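Local coordinates for glycoside hydrolase family protein (PDB 6Q2F) that probably cleaves terminal alpha-L-rhamnose from glycosides and binds a sodium ion, at residues A[644-649]-A[662-667]. Numbering follows the deposited sequence.
Sequences ESMTAS and RFIDLE. With NA (sodium ion), chain B.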
ATOM      1  N   GLU A 644       2.309   0.666  -8.230  1.00 24.96           N
ATOM      2  CA  GLU A 644       1.870  -0.603  -8.785  1.00 29.90           C
ATOM      3  C   GLU A 644       0.423  -0.444  -9.251  1.00 29.09           C
ATOM      4  O   GLU A 644      -0.500  -0.410  -8.435  1.00 32.99           O
ATOM      5  CB  GLU A 644       2.061  -1.687  -7.717  1.00 22.61           C
ATOM      6  CG  GLU A 644       1.516  -3.036  -8.015  1.00 27.11           C
ATOM      7  CD  GLU A 644       1.610  -3.915  -6.777  1.00 32.35           C
ATOM      8  OE1 GLU A 644       2.421  -3.571  -5.890  1.00 31.25           O
ATOM      9  OE2 GLU A 644       0.846  -4.891  -6.679  1.00 45.37           O
ATOM     10  N   SER A 645       0.217  -0.327 -10.560  1.00 25.61           N
ATOM     11  CA  SER A 645      -0.989   0.291 -11.113  1.00 22.38           C
ATOM     12  C   SER A 645      -1.899  -0.742 -11.766  1.00 30.39           C
ATOM     13  O   SER A 645      -1.488  -1.442 -12.693  1.00 28.02           O
ATOM     14  CB  SER A 645      -0.639   1.386 -12.131  1.00 22.04           C
ATOM     15  OG  SER A 645       0.153   2.403 -11.569  1.00 31.46           O
HETATM   16  N   MSE A 646      -3.142  -0.796 -11.293  1.00 25.96           N
HETATM   17  CA  MSE A 646      -4.259  -1.397 -12.014  1.00 31.13           C
HETATM   18  C   MSE A 646      -4.268  -2.890 -11.939  1.00 33.55           C
HETATM   19  O   MSE A 646      -4.717  -3.585 -12.872  1.00 35.09           O
HETATM   20  CB  MSE A 646      -4.274  -0.947 -13.479  1.00 28.67           C
HETATM   21  CG  MSE A 646      -4.576   0.515 -13.572  1.00 27.93           C
HETATM   22 SE   MSE A 646      -4.719   1.216 -15.375  1.00 38.42          SE
HETATM   23  CE  MSE A 646      -2.958   1.230 -15.674  1.00 27.06           C
ATOM     24  N   THR A 647      -3.793  -3.388 -10.810  1.00 28.48           N
ATOM     25  CA  THR A 647      -3.969  -4.797 -10.514  1.00 26.19           C
ATOM     26  C   THR A 647      -5.449  -5.132 -10.578  1.00 28.84           C
ATOM     27  O   THR A 647      -6.296  -4.357 -10.116  1.00 30.73           O
ATOM     28  CB  THR A 647      -3.406  -5.136  -9.139  1.00 29.83           C
ATOM     29  OG1 THR A 647      -2.030  -4.754  -9.092  1.00 39.20           O
ATOM     30  CG2 THR A 647      -3.543  -6.633  -8.899  1.00 32.02           C
ATOM     31  N   ALA A 648      -5.759  -6.273 -11.183  1.00 33.29           N
ATOM     32  CA  ALA A 648      -7.128  -6.715 -11.364  1.00 35.88           C
ATOM     33  C   ALA A 648      -7.229  -8.183 -10.994  1.00 37.95           C
ATOM     34  O   ALA A 648      -6.308  -8.966 -11.232  1.00 38.61           O
ATOM     35  CB  ALA A 648      -7.594  -6.509 -12.807  1.00 36.48           C
ATOM     36  N   SER A 649      -8.364  -8.547 -10.421  1.00 45.12           N
ATOM     37  CA  SER A 649      -8.604  -9.903  -9.958  1.00 45.25           C
ATOM     38  C   SER A 649      -9.817 -10.490 -10.668  1.00 43.08           C
ATOM     39  O   SER A 649     -10.886  -9.878 -10.679  1.00 46.74           O
ATOM     40  CB  SER A 649      -8.796  -9.907  -8.436  1.00 40.08           C
ATOM     41  OG  SER A 649      -9.167 -11.185  -7.995  1.00 50.37           O
ATOM     42  N   ARG A 662     -10.142   5.938 -15.755  1.00 31.99           N
ATOM     43  CA  ARG A 662     -10.531   6.401 -14.426  1.00 30.18           C
ATOM     44  C   ARG A 662      -9.589   5.890 -13.336  1.00 31.70           C
ATOM     45  O   ARG A 662      -9.441   6.549 -12.298  1.00 31.97           O
ATOM     46  CB  ARG A 662     -11.965   5.963 -14.119  1.00 30.18           C
ATOM     47  CG  ARG A 662     -12.200   4.477 -14.320  1.00 36.64           C
ATOM     48  CD  ARG A 662     -13.689   4.094 -14.277  1.00 39.67           C
ATOM     49  NE  ARG A 662     -14.008   3.704 -12.921  1.00 51.51           N
ATOM     50  CZ  ARG A 662     -14.315   2.478 -12.522  1.00 47.31           C
ATOM     51  NH1 ARG A 662     -14.412   1.479 -13.388  1.00 38.34           N
ATOM     52  NH2 ARG A 662     -14.547   2.268 -11.234  1.00 56.20           N
ATOM     53  N   PHE A 663      -8.949   4.721 -13.531  1.00 29.20           N
ATOM     54  CA  PHE A 663      -8.026   4.223 -12.503  1.00 26.96           C
ATOM     55  C   PHE A 663      -6.744   5.059 -12.479  1.00 27.37           C
ATOM     56  O   PHE A 663      -6.346   5.566 -11.428  1.00 32.37           O
ATOM     57  CB  PHE A 663      -7.707   2.734 -12.719  1.00 22.91           C
ATOM     58  CG  PHE A 663      -8.920   1.855 -12.766  1.00 27.19           C
ATOM     59  CD1 PHE A 663      -9.930   2.018 -11.832  1.00 26.92           C
ATOM     60  CD2 PHE A 663      -9.057   0.875 -13.742  1.00 28.93           C
ATOM     61  CE1 PHE A 663     -11.074   1.233 -11.876  1.00 28.09           C
ATOM     62  CE2 PHE A 663     -10.200   0.075 -13.794  1.00 33.09           C
ATOM     63  CZ  PHE A 663     -11.213   0.255 -12.863  1.00 31.23           C
ATOM     64  N   ILE A 664      -6.125   5.269 -13.651  1.00 27.62           N
ATOM     65  CA  ILE A 664      -4.867   6.013 -13.739  1.00 31.97           C
ATOM     66  C   ILE A 664      -5.079   7.475 -13.391  1.00 31.32           C
ATOM     67  O   ILE A 664      -4.179   8.128 -12.860  1.00 28.22           O
ATOM     68  CB  ILE A 664      -4.242   5.853 -15.141  1.00 28.52           C
ATOM     69  CG1 ILE A 664      -2.717   5.927 -15.050  1.00 34.57           C
ATOM     70  CG2 ILE A 664      -4.814   6.846 -16.165  1.00 27.37           C
ATOM     71  CD1 ILE A 664      -2.099   4.642 -14.478  1.00 31.73           C
ATOM     72  N   ASP A 665      -6.256   8.023 -13.721  1.00 25.78           N
ATOM     73  CA  ASP A 665      -6.578   9.389 -13.324  1.00 28.16           C
ATOM     74  C   ASP A 665      -6.683   9.496 -11.807  1.00 28.43           C
ATOM     75  O   ASP A 665      -6.256  10.492 -11.216  1.00 25.73           O
ATOM     76  CB  ASP A 665      -7.873   9.851 -14.015  1.00 24.67           C
ATOM     77  CG  ASP A 665      -7.715   9.999 -15.539  1.00 30.44           C
ATOM     78  OD1 ASP A 665      -6.576   9.946 -16.055  1.00 28.51           O
ATOM     79  OD2 ASP A 665      -8.734  10.178 -16.239  1.00 27.34           O
ATOM     80  N   LEU A 666      -7.206   8.463 -11.151  1.00 31.10           N
ATOM     81  CA  LEU A 666      -7.256   8.477  -9.697  1.00 25.83           C
ATOM     82  C   LEU A 666      -5.849   8.421  -9.101  1.00 27.79           C
ATOM     83  O   LEU A 666      -5.550   9.129  -8.137  1.00 24.96           O
ATOM     84  CB  LEU A 666      -8.126   7.319  -9.200  1.00 27.37           C
ATOM     85  CG  LEU A 666      -8.115   7.162  -7.673  1.00 32.91           C
ATOM     86  CD1 LEU A 666      -8.737   8.418  -6.986  1.00 30.22           C
ATOM     87  CD2 LEU A 666      -8.851   5.889  -7.242  1.00 28.42           C
ATOM     88  N   GLU A 667      -4.960   7.606  -9.680  1.00 28.72           N
ATOM     89  CA  GLU A 667      -3.571   7.602  -9.232  1.00 26.83           C
ATOM     90  C   GLU A 667      -2.930   8.967  -9.440  1.00 32.71           C
ATOM     91  O   GLU A 667      -2.211   9.478  -8.566  1.00 29.39           O
ATOM     92  CB  GLU A 667      -2.783   6.546  -9.991  1.00 20.54           C
ATOM     93  CG  GLU A 667      -3.228   5.130  -9.712  1.00 24.49           C
ATOM     94  CD  GLU A 667      -2.439   4.142 -10.529  1.00 29.07           C
ATOM     95  OE1 GLU A 667      -1.243   4.396 -10.774  1.00 29.04           O
ATOM     96  OE2 GLU A 667      -3.026   3.126 -10.930  1.00 30.14           O
TER
HETATM   97 NA    NA B1201       2.630  -4.528  -3.506  1.00 37.66          NA
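S645 and M646 of strand 644-649 lie against F663, I664 and E667 of helix 662-667, the two axes approaching to 8.5 Å at 144° between their N-to-C directions. Strand, helix and the following strand 674-677 make a beta-alpha-beta crossover, and the helix packs on the parallel sheet as in a TIM-type barrel.

The polar link is short: S645 OG lies 2.6 Å from E667 OE1. With chi1 at -59°, OG sits anti to the carbonyl carbon, close to the helix; it also lies by the backbone carbonyl of A643. A small serine leaves room for the carboxylate, and the extended glutamate spans the gap, its OE2 resting 3.2 Å from S645 CB. Were E667 an alanine, the serine hydroxyl would probably lose its carboxylate partner, and a gap would probably open between helix and strand.

Beside this pair the contact is apolar, and F663 and I664 suit it by burying hydrocarbon against the methionine chain. Selenomethionine M646, flexible and unbranched, lays CG 3.9 Å from F663 CB, obliquely to the ring, then bends at chi3 (-76°), which brings CE to I664 CD1. W714 of helix 712-726 touches both M646 and I664. E644 turns its CB away from the helix; D503, S504, E583 and E586 complete the metal site, where its extended chain brings an anionic carboxylate, suited to a cation, and OE1 binds the sodium ion at 2.6 Å.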